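Halogenase PltM (Pseudomonas fluorescens, PDB 6BZN) halogenates phenolic compounds as an FAD-dependent enzyme that can serve as a chlorinase, brominase or iodinase. Local coordinates at residues E384-R387 with H388-A392; A394-D397 with Q398-C402; V415-R418 with V419-S422; A466-S469 with L470-Q473. All coordinates share one frame; numbering follows the deposited sequence.

Contact 1: residues E384-R387 with H388-A392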
loop_
_atom_site.group_PDB
_atom_site.type_symbol
_atom_site.label_atom_id
_atom_site.label_comp_id
_atom_site.label_asym_id
_atom_site.label_seq_id
_atom_site.Cartn_x
_atom_site.Cartn_y
_atom_site.Cartn_z
ATOM N N GLU A 384 -7.766 16.742 -10.337
ATOM C CA GLU A 384 -7.129 16.606 -9.034
ATOM C C GLU A 384 -6.992 15.142 -8.595
ATOM O O GLU A 384 -6.135 14.825 -7.765
ATOM C CB GLU A 384 -7.855 17.439 -7.979
ATOM C CG GLU A 384 -7.810 18.945 -8.256
ATOM C CD GLU A 384 -6.408 19.552 -8.241
ATOM O OE1 GLU A 384 -5.543 19.074 -7.475
ATOM O OE2 GLU A 384 -6.173 20.535 -8.991
ATOM N N VAL A 385 -7.826 14.262 -9.141
ATOM C CA VAL A 385 -7.658 12.826 -8.925
ATOM C C VAL A 385 -6.341 12.372 -9.584
ATOM O O VAL A 385 -5.529 11.656 -8.971
ATOM C CB VAL A 385 -8.875 12.021 -9.435
ATOM C CG1 VAL A 385 -8.655 10.528 -9.293
ATOM C CG2 VAL A 385 -10.122 12.420 -8.657
ATOM N N GLU A 386 -6.116 12.805 -10.817
ATOM C CA GLU A 386 -4.866 12.505 -11.507
ATOM C C GLU A 386 -3.643 13.099 -10.813
ATOM O O GLU A 386 -2.619 12.441 -10.682
ATOM C CB GLU A 386 -4.925 13.032 -12.938
ATOM C CG GLU A 386 -3.701 12.706 -13.764
ATOM C CD GLU A 386 -3.902 13.059 -15.213
ATOM O OE1 GLU A 386 -3.446 14.139 -15.631
ATOM O OE2 GLU A 386 -4.562 12.279 -15.930
ATOM N N ARG A 387 -3.748 14.364 -10.418
ATOM C CA ARG A 387 -2.653 15.034 -9.738
ATOM C C ARG A 387 -2.250 14.283 -8.469
ATOM O O ARG A 387 -1.075 14.008 -8.272
ATOM C CB ARG A 387 -3.013 16.486 -9.431
ATOM C CG ARG A 387 -1.961 17.227 -8.621
ATOM C CD ARG A 387 -2.286 18.710 -8.559
ATOM N NE ARG A 387 -1.449 19.422 -7.588
ATOM C CZ ARG A 387 -1.882 20.183 -6.577
ATOM N NH1 ARG A 387 -3.176 20.380 -6.341
ATOM N NH2 ARG A 387 -0.989 20.777 -5.781
ATOM N N HIS A 388 -3.219 13.947 -7.620
ATOM C CA HIS A 388 -2.930 13.109 -6.458
ATOM C C HIS A 388 -2.247 11.780 -6.853
ATOM O O HIS A 388 -1.187 11.451 -6.328
ATOM C CB HIS A 388 -4.183 12.814 -5.634
ATOM C CG HIS A 388 -3.980 11.685 -4.682
ATOM N ND1 HIS A 388 -4.508 10.430 -4.893
ATOM C CD2 HIS A 388 -3.190 11.585 -3.590
ATOM C CE1 HIS A 388 -4.105 9.622 -3.931
ATOM N NE2 HIS A 388 -3.295 10.298 -3.135
ATOM N N CYS A 389 -2.830 11.036 -7.793
ATOM C CA CYS A 389 -2.341 9.681 -8.074
ATOM C C CYS A 389 -0.939 9.684 -8.672
ATOM O O CYS A 389 -0.053 8.933 -8.219
ATOM C CB CYS A 389 -3.296 8.909 -8.978
ATOM S SG CYS A 389 -2.781 7.180 -9.128
ATOM N N LEU A 390 -0.718 10.552 -9.655
ATOM C CA LEU A 390 0.591 10.599 -10.310
ATOM C C LEU A 390 1.672 11.110 -9.339
ATOM O O LEU A 390 2.769 10.578 -9.327
ATOM C CB LEU A 390 0.576 11.431 -11.593
ATOM C CG LEU A 390 -0.394 11.016 -12.719
ATOM C CD1 LEU A 390 0.083 11.560 -14.070
ATOM C CD2 LEU A 390 -0.692 9.525 -12.823
ATOM N N ASN A 391 1.342 12.110 -8.523
ATOM C CA ASN A 391 2.278 12.588 -7.491
ATOM C C ASN A 391 2.574 11.506 -6.465
ATOM O O ASN A 391 3.715 11.375 -6.018
ATOM C CB ASN A 391 1.747 13.833 -6.759
ATOM C CG ASN A 391 1.767 15.087 -7.603
ATOM O OD1 ASN A 391 2.202 15.083 -8.739
ATOM N ND2 ASN A 391 1.279 16.188 -7.028
ATOM N N ALA A 392 1.550 10.754 -6.068
ATOM C CA ALA A 392 1.718 9.645 -5.109
ATOM C C ALA A 392 2.673 8.544 -5.603
ATOM O O ALA A 392 3.559 8.091 -4.860
ATOM C CB ALA A 392 0.372 9.055 -4.759
HETATM O O HOH W 1 -6.357 10.051 -6.878
HETATM O O HOH W 2 1.224 18.868 -8.312
#
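The guanidinium of Arg387 and the carboxamide of Asn391, one helical turn apart, stand almost perpendicular, with 89° between their planes, and share a water rather than stack. That water lies in the guanidinium plane at the NE edge. It accepts from Arg387 NE at 2.8 Å and from Asn391 ND2 at 3.0 Å, joining the i and i+4 side chains. The NH1 corner meets Glu384, where Arg387 NH1 donates to OE1 of Glu384 at 2.9 Å, on the syn side of the carboxylate, in an i, i+3 salt bridge. The guanidinium is thus held in its plane at two places, which probably limits its rotation. Its aliphatic stem is extended from CG to NE, with CG anti to the backbone N (chi1 175°), and Arg387 CG passes 3.8 Å from Asn391 ND2.

The imidazole of His388 is likewise met at its edge. A second water in the ring plane sits 2.7 Å from His388 ND1 and donates to Val385 O at 2.8 Å, a carbonyl that also receives the helical N-H of Cys389. On another side of the helix, Leu390 CG lies 3.9 Å from the Glu386 CG methylene, the two side chains crossing at a slant. Beyond that methylene the Glu386 carboxylate pairs with Arg379 and takes the backbone N-H of Asn331.

All this lies near the start of helix 383-406. Val385 and His388 pack on helix 352-374, Cys389 and Leu390 touch helix 340-343, and Arg387 rests on the loop at Pro457.

Contact 2: residues A394-D397 with Q398-C402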
loop_
_atom_site.group_PDB
_atom_site.type_symbol
_atom_site.label_atom_id
_atom_site.label_comp_id
_atom_site.label_asym_id
_atom_site.label_seq_id
_atom_site.Cartn_x
_atom_site.Cartn_y
_atom_site.Cartn_z
ATOM N N ALA A 394 4.972 8.957 -7.979
ATOM C CA ALA A 394 6.295 9.589 -8.050
ATOM C C ALA A 394 6.968 9.628 -6.665
ATOM O O ALA A 394 8.122 9.244 -6.525
ATOM C CB ALA A 394 6.192 10.987 -8.622
ATOM N N THR A 395 6.226 10.052 -5.649
ATOM C CA THR A 395 6.753 10.070 -4.279
ATOM C C THR A 395 7.116 8.671 -3.818
ATOM O O THR A 395 8.169 8.463 -3.237
ATOM C CB THR A 395 5.753 10.705 -3.303
ATOM O OG1 THR A 395 5.591 12.079 -3.652
ATOM C CG2 THR A 395 6.253 10.624 -1.843
ATOM N N ASN A 396 6.238 7.716 -4.099
ATOM C CA ASN A 396 6.443 6.319 -3.740
ATOM C C ASN A 396 7.737 5.788 -4.399
ATOM O O ASN A 396 8.529 5.093 -3.758
ATOM C CB ASN A 396 5.185 5.535 -4.169
ATOM C CG ASN A 396 5.065 4.134 -3.575
ATOM O OD1 ASN A 396 5.942 3.610 -2.861
ATOM N ND2 ASN A 396 3.929 3.517 -3.868
ATOM N N ASP A 397 7.968 6.178 -5.659
ATOM C CA ASP A 397 9.182 5.778 -6.400
ATOM C C ASP A 397 10.459 6.321 -5.740
ATOM O O ASP A 397 11.442 5.584 -5.616
ATOM C CB ASP A 397 9.096 6.265 -7.838
ATOM C CG ASP A 397 10.188 5.687 -8.736
ATOM O OD1 ASP A 397 10.579 4.510 -8.582
ATOM O OD2 ASP A 397 10.625 6.421 -9.652
ATOM N N GLN A 398 10.454 7.591 -5.325
ATOM C CA GLN A 398 11.619 8.158 -4.627
ATOM C C GLN A 398 11.805 7.495 -3.267
ATOM O O GLN A 398 12.911 7.041 -2.939
ATOM C CB GLN A 398 11.523 9.680 -4.484
ATOM C CG GLN A 398 11.852 10.464 -5.754
ATOM C CD GLN A 398 13.307 10.322 -6.198
ATOM O OE1 GLN A 398 14.240 10.605 -5.436
ATOM N NE2 GLN A 398 13.512 9.870 -7.435
ATOM N N LEU A 399 10.719 7.379 -2.502
ATOM C CA LEU A 399 10.807 6.733 -1.194
ATOM C C LEU A 399 11.442 5.348 -1.278
ATOM O O LEU A 399 12.373 5.038 -0.522
ATOM C CB LEU A 399 9.431 6.639 -0.541
ATOM C CG LEU A 399 9.312 5.793 0.731
ATOM C CD1 LEU A 399 10.095 6.426 1.878
ATOM C CD2 LEU A 399 7.861 5.582 1.109
ATOM N N VAL A 400 10.963 4.541 -2.214
ATOM C CA VAL A 400 11.345 3.148 -2.282
ATOM C C VAL A 400 12.739 3.005 -2.887
ATOM O O VAL A 400 13.554 2.274 -2.345
ATOM C CB VAL A 400 10.300 2.293 -3.041
ATOM C CG1 VAL A 400 10.853 0.913 -3.364
ATOM C CG2 VAL A 400 9.034 2.167 -2.211
ATOM N N SER A 401 13.017 3.692 -3.988
ATOM C CA SER A 401 14.342 3.611 -4.601
ATOM C C SER A 401 15.429 4.037 -3.610
ATOM O O SER A 401 16.447 3.359 -3.462
ATOM C CB SER A 401 14.429 4.428 -5.894
ATOM O OG SER A 401 14.195 5.811 -5.672
ATOM N N CYS A 402 15.207 5.141 -2.905
ATOM C CA CYS A 402 16.184 5.589 -1.895
ATOM C C CYS A 402 16.308 4.587 -0.733
ATOM O O CYS A 402 17.401 4.402 -0.198
ATOM C CB CYS A 402 15.842 6.993 -1.399
ATOM S SG CYS A 402 16.022 8.245 -2.701
#
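Ser401 shows how a short polar side chain can fold back on its own helix to meet the carbonyl of Asp397. Ser401 CB lies 3.2 Å from Asp397 O, and from there OG turns in between the backbone N and the carbonyl carbon (chi1 61°), which carries Ser401 OG into a hydrogen bond with Asp397 O at 2.8 Å. The same oxygen takes the helical bond from Ser401 N at 3.0 Å, and the two donors approach from opposite faces of the carbonyl plane, so that one residue grips one acceptor twice. Replaced by alanine, this residue would probably leave Asp397 O with one donor, the backbone N-H, and open a small gap against Ala212 and Thr213.

One position earlier, Val400 and Asn396 point the same way, side by side. Val400 CG2 touches Asn396 OD1 at 3.5 Å and comes within 3.3 Å of Asn396 O, methyl against oxygen, while Val400 N donates to Asn396 O at 2.9 Å. The buried carboxylate of Asp397 bonds Thr213 OG1 and the backbone N of Ala212; Ser401 packs on the same two residues.

Serine returning its hydroxyl to the carbonyl four residues back is a familiar intrahelical motif, met here within helix 383-406, with the Asn396 side chain about 8 Å from a bound calcium ion.

Contact 3: residues V415-R418 with V419-S422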
loop_
_atom_site.group_PDB
_atom_site.type_symbol
_atom_site.label_atom_id
_atom_site.label_comp_id
_atom_site.label_asym_id
_atom_site.label_seq_id
_atom_site.Cartn_x
_atom_site.Cartn_y
_atom_site.Cartn_z
ATOM N N VAL A 415 19.451 5.688 10.103
ATOM C CA VAL A 415 19.277 7.122 9.884
ATOM C C VAL A 415 18.151 7.366 8.863
ATOM O O VAL A 415 17.243 8.170 9.100
ATOM C CB VAL A 415 20.576 7.825 9.423
ATOM C CG1 VAL A 415 20.320 9.303 9.260
ATOM C CG2 VAL A 415 21.697 7.636 10.455
ATOM N N TRP A 416 18.219 6.649 7.743
ATOM C CA TRP A 416 17.240 6.823 6.661
ATOM C C TRP A 416 15.784 6.594 7.087
ATOM O O TRP A 416 14.909 7.364 6.684
ATOM C CB TRP A 416 17.583 5.950 5.442
ATOM C CG TRP A 416 16.455 5.883 4.459
ATOM C CD1 TRP A 416 15.582 4.860 4.302
ATOM C CD2 TRP A 416 16.035 6.915 3.568
ATOM N NE1 TRP A 416 14.675 5.154 3.315
ATOM C CE2 TRP A 416 14.922 6.422 2.858
ATOM C CE3 TRP A 416 16.505 8.201 3.279
ATOM C CZ2 TRP A 416 14.272 7.168 1.880
ATOM C CZ3 TRP A 416 15.864 8.941 2.296
ATOM C CH2 TRP A 416 14.748 8.419 1.615
ATOM N N HIS A 417 15.523 5.571 7.895
ATOM C CA HIS A 417 14.134 5.219 8.222
ATOM C C HIS A 417 13.388 6.350 8.928
ATOM O O HIS A 417 12.178 6.438 8.814
ATOM C CB HIS A 417 14.018 3.873 8.957
ATOM C CG HIS A 417 13.850 3.966 10.441
ATOM N ND1 HIS A 417 14.898 4.238 11.295
ATOM C CD2 HIS A 417 12.770 3.753 11.231
ATOM C CE1 HIS A 417 14.466 4.216 12.544
ATOM N NE2 HIS A 417 13.179 3.917 12.533
ATOM N N ARG A 418 14.124 7.240 9.597
ATOM C CA ARG A 418 13.534 8.412 10.248
ATOM C C ARG A 418 12.979 9.432 9.267
ATOM O O ARG A 418 12.097 10.191 9.630
ATOM C CB ARG A 418 14.560 9.081 11.179
ATOM C CG ARG A 418 14.996 8.172 12.319
ATOM C CD ARG A 418 16.507 8.154 12.524
ATOM N NE ARG A 418 16.860 7.028 13.382
ATOM C CZ ARG A 418 16.722 6.989 14.709
ATOM N NH1 ARG A 418 16.295 8.053 15.400
ATOM N NH2 ARG A 418 17.013 5.873 15.361
ATOM N N VAL A 419 13.492 9.452 8.036
ATOM C CA VAL A 419 12.936 10.302 6.966
ATOM C C VAL A 419 11.532 9.798 6.588
ATOM O O VAL A 419 10.559 10.563 6.597
ATOM C CB VAL A 419 13.886 10.364 5.746
ATOM C CG1 VAL A 419 13.275 11.142 4.584
ATOM C CG2 VAL A 419 15.216 10.991 6.146
ATOM N N TRP A 420 11.414 8.505 6.327
ATOM C CA TRP A 420 10.101 7.878 6.121
ATOM C C TRP A 420 9.180 8.077 7.336
ATOM O O TRP A 420 8.029 8.500 7.200
ATOM C CB TRP A 420 10.246 6.378 5.834
ATOM C CG TRP A 420 8.967 5.628 6.067
ATOM C CD1 TRP A 420 7.862 5.622 5.266
ATOM C CD2 TRP A 420 8.651 4.813 7.190
ATOM N NE1 TRP A 420 6.875 4.851 5.826
ATOM C CE2 TRP A 420 7.333 4.342 7.009
ATOM C CE3 TRP A 420 9.359 4.428 8.345
ATOM C CZ2 TRP A 420 6.704 3.508 7.932
ATOM C CZ3 TRP A 420 8.740 3.596 9.255
ATOM C CH2 TRP A 420 7.420 3.149 9.051
ATOM N N LEU A 421 9.684 7.755 8.526
ATOM C CA LEU A 421 8.830 7.759 9.710
ATOM C C LEU A 421 8.249 9.131 10.002
ATOM O O LEU A 421 7.068 9.243 10.236
ATOM C CB LEU A 421 9.583 7.244 10.931
ATOM C CG LEU A 421 8.745 7.065 12.199
ATOM C CD1 LEU A 421 7.752 5.931 12.045
ATOM C CD2 LEU A 421 9.649 6.804 13.392
ATOM N N SER A 422 9.092 10.165 10.008
ATOM C CA SER A 422 8.643 11.516 10.293
ATOM C C SER A 422 7.582 11.987 9.298
ATOM O O SER A 422 6.604 12.620 9.697
ATOM C CB SER A 422 9.820 12.508 10.358
ATOM O OG SER A 422 10.575 12.580 9.145
#
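Two first torsions aim Trp416 and Val419 at one another: Trp416 CG is anti to the backbone N (chi1 168°), as is CG1 of Val419 (chi1 175°). This brings the end of the indole nearer Val419, whose CB lies over one of its faces, offset toward the rim, with CG1 of Val419 at 4.1 Å from Trp416 CZ3. In the backbone, Val419 N donates to Trp416 O at 2.9 Å from well above the carbonyl plane, an i, i+3 bond of the 3-10 kind.

Further on, Ser422 has a first torsion of 60°, which lets Ser422 OG donate to Arg418 O at 2.9 Å, in the carbonyl plane. Ser422 N reaches Arg418 O too, at 3.0 Å, but from above the plane. With an alanine at Ser422, Arg418 O would probably lose its in-plane hydroxyl donor and keep the Ser422 N-H, held above the plane. The Arg418 guanidinium itself turns to Asn414 OD1 and to backbone carbonyls of Tyr511 and Asn516.

Helix 410-441 thus combines a local 3-10-like turn with a serine-to-carbonyl bond; next to them Trp420 stacks on Phe350, its side chain about 8 Å from that of Ser351, a residue of the FAD site.

Contact 4: residues A466-S469 with L470-Q473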
loop_
_atom_site.group_PDB
_atom_site.type_symbol
_atom_site.label_atom_id
_atom_site.label_comp_id
_atom_site.label_asym_id
_atom_site.label_seq_id
_atom_site.Cartn_x
_atom_site.Cartn_y
_atom_site.Cartn_z
ATOM N N ALA A 466 8.105 22.055 5.453
ATOM C CA ALA A 466 9.352 21.662 6.101
ATOM C C ALA A 466 9.654 20.176 5.884
ATOM O O ALA A 466 10.788 19.815 5.524
ATOM C CB ALA A 466 9.327 21.988 7.587
ATOM N N TYR A 467 8.652 19.317 6.064
ATOM C CA TYR A 467 8.885 17.890 5.833
ATOM C C TYR A 467 9.261 17.627 4.375
ATOM O O TYR A 467 10.201 16.884 4.099
ATOM C CB TYR A 467 7.706 16.967 6.226
ATOM C CG TYR A 467 8.095 15.576 5.827
ATOM C CD1 TYR A 467 9.052 14.882 6.555
ATOM C CD2 TYR A 467 7.668 15.027 4.621
ATOM C CE1 TYR A 467 9.509 13.641 6.144
ATOM C CE2 TYR A 467 8.128 13.790 4.194
ATOM C CZ TYR A 467 9.039 13.096 4.963
ATOM O OH TYR A 467 9.506 11.865 4.571
ATOM N N GLU A 468 8.544 18.228 3.439
ATOM C CA GLU A 468 8.806 17.940 2.032
ATOM C C GLU A 468 10.176 18.445 1.587
ATOM O O GLU A 468 10.789 17.874 0.686
ATOM C CB GLU A 468 7.658 18.434 1.157
ATOM C CG GLU A 468 6.301 17.808 1.506
ATOM C CD GLU A 468 6.273 16.265 1.537
ATOM O OE1 GLU A 468 7.106 15.615 0.871
ATOM O OE2 GLU A 468 5.384 15.687 2.216
ATOM N N SER A 469 10.668 19.493 2.249
ATOM C CA SER A 469 12.066 19.923 2.108
ATOM C C SER A 469 13.046 18.839 2.595
ATOM O O SER A 469 14.042 18.525 1.910
ATOM C CB SER A 469 12.295 21.239 2.873
ATOM O OG SER A 469 13.678 21.565 2.912
ATOM N N LEU A 470 12.779 18.269 3.772
ATOM C CA LEU A 470 13.590 17.160 4.279
ATOM C C LEU A 470 13.574 15.973 3.319
ATOM O O LEU A 470 14.629 15.420 2.999
ATOM C CB LEU A 470 13.138 16.716 5.677
ATOM C CG LEU A 470 13.749 15.436 6.241
ATOM C CD1 LEU A 470 15.251 15.546 6.435
ATOM C CD2 LEU A 470 13.051 15.090 7.549
ATOM N N PHE A 471 12.377 15.601 2.846
ATOM C CA PHE A 471 12.258 14.456 1.961
ATOM C C PHE A 471 13.019 14.671 0.653
ATOM O O PHE A 471 13.797 13.819 0.261
ATOM C CB PHE A 471 10.794 14.149 1.700
ATOM C CG PHE A 471 10.572 12.941 0.835
ATOM C CD1 PHE A 471 10.640 11.678 1.374
ATOM C CD2 PHE A 471 10.284 13.082 -0.520
ATOM C CE1 PHE A 471 10.414 10.564 0.592
ATOM C CE2 PHE A 471 10.059 11.966 -1.313
ATOM C CZ PHE A 471 10.129 10.710 -0.764
ATOM N N ARG A 472 12.811 15.817 0.010
ATOM C CA ARG A 472 13.481 16.156 -1.253
ATOM C C ARG A 472 15.015 16.103 -1.105
ATOM O O ARG A 472 15.706 15.418 -1.868
ATOM C CB ARG A 472 12.995 17.541 -1.726
ATOM C CG ARG A 472 13.551 18.055 -3.046
ATOM C CD ARG A 472 13.015 19.447 -3.408
ATOM N NE ARG A 472 13.072 20.425 -2.305
ATOM C CZ ARG A 472 14.170 21.065 -1.878
ATOM N NH1 ARG A 472 15.368 20.864 -2.439
ATOM N NH2 ARG A 472 14.074 21.923 -0.867
ATOM N N GLN A 473 15.534 16.783 -0.086
ATOM C CA GLN A 473 16.983 16.830 0.136
ATOM C C GLN A 473 17.580 15.477 0.538
ATOM O O GLN A 473 18.664 15.114 0.079
ATOM C CB GLN A 473 17.339 17.907 1.160
ATOM C CG GLN A 473 17.032 19.313 0.677
ATOM C CD GLN A 473 17.415 20.363 1.708
ATOM O OE1 GLN A 473 16.558 20.968 2.352
ATOM N NE2 GLN A 473 18.700 20.553 1.890
#
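Apolar packing joins Tyr467 to both Leu470 and Phe471, so that one phenol serves the i+3 and i+4 positions together. Tyr467 CG is anti to the backbone N (chi1 176°), which brings the ring toward Leu470 and Phe471. Tyr467 CE1 meets Leu470 CD2 at 4.1 Å, and Tyr467 CE2 meets Phe471 CB at 3.7 Å. The phenol oxygen ends beside the phenylalanine ring, Tyr467 OH lying 3.4 Å from Phe471 CD1. Glu468 runs alongside Phe471, pointing the same way, with the carboxylate turned 64° from the ring plane.

Among the polar side-chain contacts, Tyr467 OH hydrogen-bonds to Val419 O of helix 410-441, and Glu468 OE2 to Ser461 OG. Ser469 OG stands 3.0 Å from Gln473 OE1, at most a weak hydrogen bond, and not a settled one, because His502 NE2 also bonds this hydroxyl. The Arg472 chain bends at chi3 (48°), and Ser469 O lies over one face of the guanidinium.

Main-chain bonds run i to i+4 throughout. Phe471 N reaches Tyr467 O at 2.8 Å, and Gln473 N reaches Ser469 O at 3.0 Å.

Far from the flavin-binding residues, this is packing within helix 465-483, whose Leu470 and Gln473 face helix 488-502 and whose Phe471 rests on helix 383-406: one helix packed against helices 410-441, 488-502 and 383-406 in the C-terminal helical part of the halogenase.

The four contacts follow one another along the chain and lie on three helices. Contacts 1 and 2 share helix 383-406, their centres about 15 Å apart, contact 3 lies on helix 410-441, which comes next in the chain, and contact 4 on helix 465-483. Contacts 2, 3 and 4 touch pairwise, with centres about 11 to 13 Å apart: Leu399 and Cys402 pack on the two tryptophans of contact 3, Phe471 reaches contact 2, and contacts 3 and 4 meet through Tyr467 and Ser422. Contact 1 stands apart, about 24 Å from contact 3 between centres. Contacts 2 to 4 mark where three helices pack together; contacts 1 to 3 lie nearer the FAD-binding residues.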